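ORC1-type DNA replication protein 2 (Aeropyrum pernix, PDB 1W5T) binds DNA and takes part in regulating DNA replication, pairing an ATP-binding AAA+ ATPase domain with a C-terminal winged-helix domain. Local coordinates at residues G56-V61 with T363-V368; D188-S193 with T300-A305; G331-R336 with T353-Y358. All coordinates share one frame; numbering follows the deposited sequence.

Contact 1 (G56-V61 with T363-V368); sequences GSIGRV and TSLGLV. With ANP (phosphoaminophosphonic acid-adenylate ester), chain D.
I58 lays its branched side chain against the backbone of S364, L365 and G366, van der Waals packing of an aliphatic group on the carbonyls and amide of a helix end, between the AAA+ domain and the winged-helix domain. Most of the contact falls on the carbonyl of L365, whose O lies 3.7 Å from I58 CG1 and about as far from CG2, so the two branches straddle it. CD1 reaches further, to 3.8 Å from S364 O. CG2 also rests near the amide of G366, with CG2 and G366 N 3.9 Å apart. Between side chains the meeting is slighter: I58 CD1 and L365 CD2 approach to 4.4 Å. Isoleucine suits the place because its branches spread over the L365 carbonyl without needing a polar partner.

Two turns present these surfaces. On one side a type II beta turn runs from S57 to R60, closed by R60 N bonding to S57 O; it leads into the P-loop (Walker A), whose first glycine, G59, takes the positive phi (77°) that the turn's third position calls for. With CG1 anti to the backbone N (chi1 -173°), the longer branch extends toward the other domain. On the other side the chain leaves its helix in a Schellman motif, with G366 N bonded back to T363 O; glycine readily takes the positive phi needed there.

A few residues further along the P-loop side, V61 CA stands 3.1 Å from O3G of the bound nucleotide. R190 from helix 190-198 packs on both I58 and L365. The 56-61 loop connects strand 51-56 of the parallel sheet to helix 65-82, while 363-368 leads from helix 352-364 into strand 368-372 of the winged-helix domain.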
loop_
_atom_site.group_PDB
_atom_site.type_symbol
_atom_site.label_atom_id
_atom_site.label_comp_id
_atom_site.label_asym_id
_atom_site.label_seq_id
_atom_site.Cartn_x
_atom_site.Cartn_y
_atom_site.Cartn_z
ATOM N N GLY A 56 -3.147 3.798 -0.828
ATOM C CA GLY A 56 -3.149 3.387 -2.220
ATOM C C GLY A 56 -4.500 2.981 -2.760
ATOM O O GLY A 56 -5.490 2.931 -2.040
ATOM N N SER A 57 -4.559 2.701 -4.055
ATOM C CA SER A 57 -5.799 2.209 -4.634
ATOM C C SER A 57 -6.159 0.890 -3.999
ATOM O O SER A 57 -5.290 0.129 -3.520
ATOM C CB SER A 57 -5.707 2.106 -6.131
ATOM O OG SER A 57 -5.442 3.395 -6.642
ATOM N N ILE A 58 -7.452 0.650 -3.925
ATOM C CA ILE A 58 -7.955 -0.531 -3.248
ATOM C C ILE A 58 -7.609 -1.840 -4.003
ATOM O O ILE A 58 -7.878 -1.997 -5.193
ATOM C CB ILE A 58 -9.478 -0.368 -3.013
ATOM C CG1 ILE A 58 -10.016 -1.503 -2.163
ATOM C CG2 ILE A 58 -10.229 -0.292 -4.326
ATOM C CD1 ILE A 58 -10.951 -1.036 -1.100
ATOM N N GLY A 59 -7.010 -2.781 -3.289
ATOM C CA GLY A 59 -6.517 -4.007 -3.884
ATOM C C GLY A 59 -5.208 -3.921 -4.662
ATOM O O GLY A 59 -4.745 -4.950 -5.066
ATOM N N ARG A 60 -4.631 -2.741 -4.890
ATOM C CA ARG A 60 -3.359 -2.613 -5.620
ATOM C C ARG A 60 -2.182 -2.716 -4.667
ATOM O O ARG A 60 -2.231 -2.171 -3.550
ATOM C CB ARG A 60 -3.263 -1.291 -6.407
ATOM C CG ARG A 60 -4.353 -1.080 -7.456
ATOM C CD ARG A 60 -4.444 -2.200 -8.553
ATOM N NE ARG A 60 -5.375 -1.798 -9.606
ATOM C CZ ARG A 60 -5.093 -1.714 -10.892
ATOM N NH1 ARG A 60 -6.047 -1.308 -11.742
ATOM N NH2 ARG A 60 -3.883 -2.049 -11.338
ATOM N N VAL A 61 -1.134 -3.431 -5.094
ATOM C CA VAL A 61 0.103 -3.576 -4.312
ATOM C C VAL A 61 1.351 -3.175 -5.124
ATOM O O VAL A 61 1.360 -3.244 -6.359
ATOM C CB VAL A 61 0.276 -5.022 -3.714
ATOM C CG1 VAL A 61 -0.916 -5.446 -2.862
ATOM C CG2 VAL A 61 0.481 -6.071 -4.806
ATOM N N THR A 363 -17.970 -3.377 -6.481
ATOM C CA THR A 363 -17.421 -2.264 -7.218
ATOM C C THR A 363 -16.475 -1.432 -6.343
ATOM O O THR A 363 -15.368 -1.085 -6.759
ATOM C CB THR A 363 -18.560 -1.384 -7.795
ATOM O OG1 THR A 363 -19.091 -2.038 -8.953
ATOM C CG2 THR A 363 -18.011 -0.072 -8.336
ATOM N N SER A 364 -16.920 -1.132 -5.134
ATOM C CA SER A 364 -16.140 -0.307 -4.222
ATOM C C SER A 364 -14.882 -1.013 -3.754
ATOM O O SER A 364 -13.935 -0.356 -3.301
ATOM C CB SER A 364 -16.977 0.135 -3.035
ATOM O OG SER A 364 -17.183 -0.928 -2.179
ATOM N N LEU A 365 -14.850 -2.340 -3.889
ATOM C CA LEU A 365 -13.663 -3.096 -3.492
ATOM C C LEU A 365 -12.696 -3.133 -4.657
ATOM O O LEU A 365 -11.634 -3.747 -4.555
ATOM C CB LEU A 365 -13.976 -4.527 -3.029
ATOM C CG LEU A 365 -14.546 -4.801 -1.625
ATOM C CD1 LEU A 365 -15.117 -6.232 -1.526
ATOM C CD2 LEU A 365 -13.534 -4.560 -0.488
ATOM N N GLY A 366 -13.093 -2.485 -5.753
ATOM C CA GLY A 366 -12.309 -2.441 -6.967
ATOM C C GLY A 366 -12.222 -3.743 -7.726
ATOM O O GLY A 366 -11.395 -3.882 -8.622
ATOM N N LEU A 367 -13.052 -4.707 -7.360
ATOM C CA LEU A 367 -13.003 -6.031 -7.988
ATOM C C LEU A 367 -13.679 -6.027 -9.357
ATOM O O LEU A 367 -13.331 -6.813 -10.226
ATOM C CB LEU A 367 -13.653 -7.102 -7.105
ATOM C CG LEU A 367 -12.866 -7.481 -5.861
ATOM C CD1 LEU A 367 -13.699 -8.357 -4.937
ATOM C CD2 LEU A 367 -11.553 -8.164 -6.275
ATOM N N VAL A 368 -14.662 -5.145 -9.519
ATOM C CA VAL A 368 -15.438 -5.088 -10.734
ATOM C C VAL A 368 -15.610 -3.636 -11.136
ATOM O O VAL A 368 -15.827 -2.780 -10.283
ATOM C CB VAL A 368 -16.814 -5.876 -10.613
ATOM C CG1 VAL A 368 -16.736 -7.011 -9.633
ATOM C CG2 VAL A 368 -17.989 -4.992 -10.269
HETATM P PG ANP D . 2.326 -3.211 -0.899
HETATM O O1G ANP D . 2.746 -4.740 -0.958
HETATM O O2G ANP D . 2.531 -2.704 0.595
HETATM O O3G ANP D . 0.837 -2.952 -1.385
HETATM P PB ANP D . 3.724 -0.689 -1.678
HETATM O O1B ANP D . 4.052 -0.222 -0.203
HETATM O O2B ANP D . 2.484 0.105 -2.189
HETATM N N3B ANP D . 3.496 -2.375 -1.840
HETATM P PA ANP D . 6.492 -0.227 -2.309
HETATM O O1A ANP D . 6.844 1.230 -1.749
HETATM O O2A ANP D . 6.969 -1.314 -1.260
HETATM O O3A ANP D . 4.933 -0.357 -2.713
HETATM O "O5'" ANP D . 7.157 -0.414 -3.768
HETATM C "C5'" ANP D . 7.288 -1.590 -4.584
HETATM C "C4'" ANP D . 8.672 -1.502 -5.235
HETATM O "O4'" ANP D . 8.703 -0.455 -6.213
HETATM C "C3'" ANP D . 9.771 -1.119 -4.247
HETATM O "O3'" ANP D . 10.954 -1.748 -4.652
HETATM C "C2'" ANP D . 9.944 0.385 -4.412
HETATM O "O2'" ANP D . 11.209 0.923 -4.026
HETATM C "C1'" ANP D . 9.680 0.544 -5.903
HETATM N N9 ANP D . 9.029 1.821 -6.170
HETATM C C8 ANP D . 7.688 2.095 -5.984
HETATM N N7 ANP D . 7.380 3.371 -6.322
HETATM C C5 ANP D . 8.501 3.949 -6.777
HETATM C C6 ANP D . 8.998 5.258 -7.313
HETATM N N6 ANP D . 8.180 6.335 -7.488
HETATM N N1 ANP D . 10.317 5.398 -7.617
HETATM C C2 ANP D . 11.197 4.417 -7.482
HETATM N N3 ANP D . 10.883 3.191 -6.994
HETATM C C4 ANP D . 9.532 2.927 -6.640
#

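Contact 2 (D188-S193 with T300-A305)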
loop_
_atom_site.group_PDB
_atom_site.type_symbol
_atom_site.label_atom_id
_atom_site.label_comp_id
_atom_site.label_asym_id
_atom_site.label_seq_id
_atom_site.Cartn_x
_atom_site.Cartn_y
_atom_site.Cartn_z
ATOM N N ASP A 188 -5.472 1.388 1.755
ATOM C CA ASP A 188 -6.483 1.994 0.922
ATOM C C ASP A 188 -7.435 2.883 1.754
ATOM O O ASP A 188 -7.320 2.950 2.988
ATOM C CB ASP A 188 -7.241 0.880 0.175
ATOM C CG ASP A 188 -7.872 -0.116 1.116
ATOM O OD1 ASP A 188 -7.362 -1.254 1.255
ATOM O OD2 ASP A 188 -8.872 0.176 1.806
ATOM N N VAL A 189 -8.330 3.574 1.053
ATOM C CA VAL A 189 -9.317 4.506 1.601
ATOM C C VAL A 189 -10.201 3.977 2.788
ATOM O O VAL A 189 -10.623 4.768 3.638
ATOM C CB VAL A 189 -10.211 5.042 0.437
ATOM C CG1 VAL A 189 -11.269 4.020 0.014
ATOM C CG2 VAL A 189 -10.852 6.350 0.803
ATOM N N ARG A 190 -10.443 2.664 2.870
ATOM C CA ARG A 190 -11.308 2.080 3.925
ATOM C C ARG A 190 -10.788 2.424 5.320
ATOM O O ARG A 190 -11.579 2.602 6.239
ATOM C CB ARG A 190 -11.489 0.542 3.808
ATOM C CG ARG A 190 -12.199 0.053 2.535
ATOM C CD ARG A 190 -12.161 -1.478 2.333
ATOM N NE ARG A 190 -10.798 -1.956 2.073
ATOM C CZ ARG A 190 -10.430 -3.217 2.065
ATOM N NH1 ARG A 190 -11.331 -4.187 2.278
ATOM N NH2 ARG A 190 -9.166 -3.514 1.808
ATOM N N ALA A 191 -9.467 2.537 5.453
ATOM C CA ALA A 191 -8.865 3.019 6.690
ATOM C C ALA A 191 -9.425 4.386 7.087
ATOM O O ALA A 191 -9.744 4.604 8.247
ATOM C CB ALA A 191 -7.377 3.076 6.590
ATOM N N LEU A 192 -9.546 5.280 6.109
ATOM C CA LEU A 192 -10.106 6.601 6.347
ATOM C C LEU A 192 -11.612 6.486 6.659
ATOM O O LEU A 192 -12.076 7.089 7.628
ATOM C CB LEU A 192 -9.860 7.523 5.137
ATOM C CG LEU A 192 -8.423 8.029 4.959
ATOM C CD1 LEU A 192 -8.315 8.832 3.734
ATOM C CD2 LEU A 192 -8.048 8.860 6.187
ATOM N N SER A 193 -12.350 5.716 5.834
ATOM C CA SER A 193 -13.788 5.515 6.028
ATOM C C SER A 193 -14.058 5.039 7.435
ATOM O O SER A 193 -14.969 5.498 8.103
ATOM C CB SER A 193 -14.361 4.496 5.032
ATOM O OG SER A 193 -14.145 4.939 3.699
ATOM N N THR A 300 -6.730 -13.595 -0.563
ATOM C CA THR A 300 -7.835 -14.483 -0.210
ATOM C C THR A 300 -8.612 -14.011 1.028
ATOM O O THR A 300 -9.822 -14.277 1.157
ATOM C CB THR A 300 -7.359 -15.972 -0.032
ATOM O OG1 THR A 300 -6.637 -16.122 1.192
ATOM C CG2 THR A 300 -6.335 -16.384 -1.098
ATOM N N HIS A 301 -7.924 -13.290 1.915
ATOM C CA HIS A 301 -8.554 -12.805 3.145
ATOM C C HIS A 301 -9.622 -11.755 2.861
ATOM O O HIS A 301 -10.559 -11.614 3.642
ATOM C CB HIS A 301 -7.525 -12.304 4.153
ATOM C CG HIS A 301 -6.940 -10.971 3.811
ATOM N ND1 HIS A 301 -7.094 -9.865 4.617
ATOM C CD2 HIS A 301 -6.186 -10.569 2.757
ATOM C CE1 HIS A 301 -6.470 -8.836 4.068
ATOM N NE2 HIS A 301 -5.908 -9.238 2.942
ATOM N N GLU A 302 -9.465 -11.054 1.742
ATOM C CA GLU A 302 -10.421 -10.081 1.229
ATOM C C GLU A 302 -11.684 -10.813 0.731
ATOM O O GLU A 302 -12.803 -10.418 1.039
ATOM C CB GLU A 302 -9.762 -9.325 0.065
ATOM C CG GLU A 302 -9.727 -7.794 0.045
ATOM C CD GLU A 302 -10.024 -7.105 1.362
ATOM O OE1 GLU A 302 -9.102 -6.512 1.955
ATOM O OE2 GLU A 302 -11.195 -7.127 1.777
ATOM N N LEU A 303 -11.480 -11.887 -0.035
ATOM C CA LEU A 303 -12.578 -12.703 -0.544
ATOM C C LEU A 303 -13.337 -13.437 0.546
ATOM O O LEU A 303 -14.564 -13.434 0.536
ATOM C CB LEU A 303 -12.101 -13.681 -1.611
ATOM C CG LEU A 303 -11.402 -13.045 -2.810
ATOM C CD1 LEU A 303 -10.896 -14.122 -3.765
ATOM C CD2 LEU A 303 -12.265 -11.989 -3.518
ATOM N N GLU A 304 -12.582 -14.038 1.477
ATOM C CA GLU A 304 -13.091 -14.731 2.653
ATOM C C GLU A 304 -14.000 -13.852 3.493
ATOM O O GLU A 304 -14.877 -14.357 4.179
ATOM C CB GLU A 304 -11.920 -15.206 3.527
ATOM C CG GLU A 304 -11.050 -16.295 2.903
ATOM C CD GLU A 304 -10.026 -16.935 3.851
ATOM O OE1 GLU A 304 -9.390 -16.243 4.707
ATOM O OE2 GLU A 304 -9.834 -18.163 3.714
ATOM N N ALA A 305 -13.770 -12.541 3.461
ATOM C CA ALA A 305 -14.623 -11.582 4.150
ATOM C C ALA A 305 -15.955 -11.376 3.444
ATOM O O ALA A 305 -16.882 -10.812 4.003
ATOM C CB ALA A 305 -13.916 -10.244 4.291
#
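R190 reaches out from helix 190-198 to meet E302 of helix 300-304, and with D188 the two form a salt-bridge network linking the AAA+ side of the protein to helix 300-304 on the winged-helix side. The tight part is the pairing with buried D188, which R190 holds side-on: NE donates to OD2 and NH2 to OD1, the NH2–OD1 bond being 2.9 Å long and almost straight at 175°. A bend at chi3 (-67°) in the arginine chain helps to bring its NE edge onto the aspartate, with NH1 and NH2 turned to E302. D188 OD2 takes a third bond, from R190 N, through its anti lone pair, capping the turn that leads into the helix. Aspartate suits this place because its short chain can serve the helix end and the arginine together.

Across the gap the grip is end-on. R190 NH1 donates to E302 OE2 at 3.0 Å, and NH2 to E302 OE1 at the same length; a weak third bond joins NH1 to OE1. Both carboxylates are met off their own planes, the glutamate more so, while all these acceptors stay near the guanidinium plane, which fixes the rotation of the group. The positive charge between them probably offsets the repulsion of D188 OD1 and E302 OE1, 5.6 Å apart.

The E302 end is the looser one: H301, E304 and A305 around it are exposed, and the ionic junction is the whole of the contact between the segments. Their nearest CA atoms, those of R190 and E302, are 12.5 Å apart, so two long side chains are needed to span the gap. At its middle R190 NH2 is shared, one bond going to D188 OD1 and the other to E302 OE1.

Contact 3 (G331-R336 with T353-Y358); sequences GLLRQR and TQYHIY
Y355 carries the largest share of this buried contact, laying one ring face against R334 and its hydroxyl end against L333. Helices 330-345 and 352-364 are consecutive in the winged-helix domain and probably form its helix-turn-helix, the second in the place of the recognition helix as in other winged-helix proteins. CG of Y355 is anti to the backbone N (chi1 174°), which extends the ring from helix 352-364 to helix 330-345. R334 runs past it in the opposite sense. The arginine's CD stands over the centre of one ring face, a CH-pi contact with 3.9 Å from CD to the ring centroid and only 9° off the ring normal.

Beyond CD the chain carries on toward the base of the tyrosine. There the guanidinium stands nearly upright on the ring, the two planes 83° apart, and points an edge at it: NH2 comes within 3.4 Å of Y355 CG. CZ is 4.9 Å from the centroid, still over the face, so the meeting is a cation-pi interaction with an edge-on guanidinium instead of a flat stack. Its polar end is held elsewhere, by the carbonyl of R350 on NH2 and by a salt bridge from NH1 to E338, while Y352 adds a second cation-pi partner.

L333 receives the far end of the tyrosine. Its CB, CG and CD2 pack round the hydroxyl oxygen by van der Waals contact, CG being nearest at 3.3 Å from Y355 OH, with I317 of helix 308-322 also touching the leucine. No hydrogen bond crosses between the segments, which implies that the two helices are joined here by dispersion and by the attraction of a positive charge to the tyrosine's pi electrons.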
loop_
_atom_site.group_PDB
_atom_site.type_symbol
_atom_site.label_atom_id
_atom_site.label_comp_id
_atom_site.label_asym_id
_atom_site.label_seq_id
_atom_site.Cartn_x
_atom_site.Cartn_y
_atom_site.Cartn_z
ATOM N N GLY A 331 -29.030 -6.946 -16.796
ATOM C CA GLY A 331 -30.122 -7.869 -17.033
ATOM C C GLY A 331 -29.680 -9.301 -17.059
ATOM O O GLY A 331 -30.173 -10.104 -16.282
ATOM N N LEU A 332 -28.765 -9.621 -17.969
ATOM C CA LEU A 332 -28.152 -10.949 -18.068
ATOM C C LEU A 332 -27.476 -11.393 -16.743
ATOM O O LEU A 332 -27.607 -12.556 -16.329
ATOM C CB LEU A 332 -27.117 -10.965 -19.200
ATOM C CG LEU A 332 -26.945 -12.071 -20.263
ATOM C CD1 LEU A 332 -25.487 -12.253 -20.651
ATOM C CD2 LEU A 332 -27.579 -13.423 -19.936
ATOM N N LEU A 333 -26.748 -10.487 -16.091
ATOM C CA LEU A 333 -26.090 -10.830 -14.842
ATOM C C LEU A 333 -27.096 -11.385 -13.832
ATOM O O LEU A 333 -26.905 -12.494 -13.314
ATOM C CB LEU A 333 -25.292 -9.637 -14.298
ATOM C CG LEU A 333 -24.357 -9.852 -13.098
ATOM C CD1 LEU A 333 -23.432 -11.085 -13.253
ATOM C CD2 LEU A 333 -23.542 -8.618 -12.818
ATOM N N ARG A 334 -28.170 -10.621 -13.600
ATOM C CA ARG A 334 -29.276 -11.009 -12.735
ATOM C C ARG A 334 -29.827 -12.385 -13.129
ATOM O O ARG A 334 -30.017 -13.264 -12.264
ATOM C CB ARG A 334 -30.389 -9.947 -12.779
ATOM C CG ARG A 334 -31.535 -10.139 -11.768
ATOM C CD ARG A 334 -31.097 -10.439 -10.314
ATOM N NE ARG A 334 -32.167 -11.090 -9.550
ATOM C CZ ARG A 334 -32.224 -11.188 -8.221
ATOM N NH1 ARG A 334 -33.230 -11.806 -7.630
ATOM N NH2 ARG A 334 -31.272 -10.687 -7.470
ATOM N N GLN A 335 -30.076 -12.577 -14.426
ATOM C CA GLN A 335 -30.586 -13.862 -14.941
ATOM C C GLN A 335 -29.667 -15.016 -14.537
ATOM O O GLN A 335 -30.102 -15.964 -13.877
ATOM C CB GLN A 335 -30.709 -13.825 -16.457
ATOM C CG GLN A 335 -32.030 -14.289 -17.004
ATOM C CD GLN A 335 -32.215 -13.855 -18.459
ATOM O OE1 GLN A 335 -32.636 -14.660 -19.313
ATOM N NE2 GLN A 335 -31.886 -12.584 -18.752
ATOM N N ARG A 336 -28.396 -14.906 -14.925
ATOM C CA ARG A 336 -27.372 -15.884 -14.557
ATOM C C ARG A 336 -27.201 -16.075 -13.051
ATOM O O ARG A 336 -26.868 -17.156 -12.600
ATOM C CB ARG A 336 -26.031 -15.493 -15.167
ATOM C CG ARG A 336 -25.942 -15.710 -16.673
ATOM C CD ARG A 336 -24.585 -15.381 -17.236
ATOM N NE ARG A 336 -24.605 -15.366 -18.689
ATOM C CZ ARG A 336 -23.538 -15.164 -19.463
ATOM N NH1 ARG A 336 -23.688 -15.179 -20.787
ATOM N NH2 ARG A 336 -22.332 -14.937 -18.932
ATOM N N THR A 353 -33.041 -5.730 -4.092
ATOM C CA THR A 353 -32.511 -4.755 -3.145
ATOM C C THR A 353 -31.161 -5.221 -2.571
ATOM O O THR A 353 -30.159 -4.521 -2.680
ATOM C CB THR A 353 -33.589 -4.541 -2.022
ATOM O OG1 THR A 353 -34.108 -3.211 -2.090
ATOM C CG2 THR A 353 -33.022 -4.700 -0.601
ATOM N N GLN A 354 -31.145 -6.434 -2.015
ATOM C CA GLN A 354 -29.929 -6.989 -1.473
ATOM C C GLN A 354 -28.890 -7.190 -2.573
ATOM O O GLN A 354 -27.724 -6.902 -2.378
ATOM C CB GLN A 354 -30.211 -8.271 -0.677
ATOM C CG GLN A 354 -29.011 -8.790 0.107
ATOM C CD GLN A 354 -28.647 -7.908 1.307
ATOM O OE1 GLN A 354 -29.175 -8.111 2.400
ATOM N NE2 GLN A 354 -27.744 -6.944 1.109
ATOM N N TYR A 355 -29.348 -7.600 -3.745
ATOM C CA TYR A 355 -28.509 -7.845 -4.920
ATOM C C TYR A 355 -27.658 -6.663 -5.336
ATOM O O TYR A 355 -26.481 -6.837 -5.667
ATOM C CB TYR A 355 -29.403 -8.261 -6.096
ATOM C CG TYR A 355 -28.709 -8.415 -7.429
ATOM C CD1 TYR A 355 -27.838 -9.474 -7.659
ATOM C CD2 TYR A 355 -28.955 -7.529 -8.477
ATOM C CE1 TYR A 355 -27.216 -9.651 -8.890
ATOM C CE2 TYR A 355 -28.346 -7.708 -9.709
ATOM C CZ TYR A 355 -27.469 -8.779 -9.896
ATOM O OH TYR A 355 -26.818 -8.977 -11.098
ATOM N N HIS A 356 -28.294 -5.492 -5.359
ATOM C CA HIS A 356 -27.707 -4.215 -5.762
ATOM C C HIS A 356 -26.684 -3.712 -4.769
ATOM O O HIS A 356 -25.737 -3.066 -5.159
ATOM C CB HIS A 356 -28.813 -3.155 -5.960
ATOM C CG HIS A 356 -29.711 -3.435 -7.127
ATOM N ND1 HIS A 356 -30.927 -2.799 -7.308
ATOM C CD2 HIS A 356 -29.566 -4.278 -8.183
ATOM C CE1 HIS A 356 -31.494 -3.247 -8.416
ATOM N NE2 HIS A 356 -30.689 -4.142 -8.969
ATOM N N ILE A 357 -26.919 -3.968 -3.485
ATOM C CA ILE A 357 -25.965 -3.677 -2.424
ATOM C C ILE A 357 -24.671 -4.497 -2.671
ATOM O O ILE A 357 -23.569 -3.955 -2.670
ATOM C CB ILE A 357 -26.628 -3.942 -1.038
ATOM C CG1 ILE A 357 -27.406 -2.700 -0.571
ATOM C CG2 ILE A 357 -25.616 -4.312 0.025
ATOM C CD1 ILE A 357 -28.764 -3.005 0.137
ATOM N N TYR A 358 -24.839 -5.802 -2.911
ATOM C CA TYR A 358 -23.747 -6.708 -3.281
ATOM C C TYR A 358 -22.912 -6.256 -4.479
ATOM O O TYR A 358 -21.673 -6.310 -4.402
ATOM C CB TYR A 358 -24.298 -8.092 -3.546
ATOM C CG TYR A 358 -24.717 -8.830 -2.301
ATOM C CD1 TYR A 358 -25.756 -9.769 -2.333
ATOM C CD2 TYR A 358 -24.079 -8.587 -1.094
ATOM C CE1 TYR A 358 -26.130 -10.471 -1.178
ATOM C CE2 TYR A 358 -24.440 -9.263 0.061
ATOM C CZ TYR A 358 -25.463 -10.205 0.011
ATOM O OH TYR A 358 -25.787 -10.854 1.178
#

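Contacts 1 and 2 are neighbours, their centres 9 Å apart, and both join the AAA+ domain to the C-terminal winged-helix region. They touch through the R190 side chain, so that packing and ionic links form one interdomain patch, joined to the nucleotide through the 56-61 loop. Contact 3 lies within the winged-helix domain, its centre about 20 Å from that of contact 1 and 22 Å from that of contact 2, and shares helix 352-364 with contact 1. Along the chain, contact 1 spans both others, and contact 2 closes before contact 3 begins. The patch is consistent with nucleotide state influencing domain arrangement.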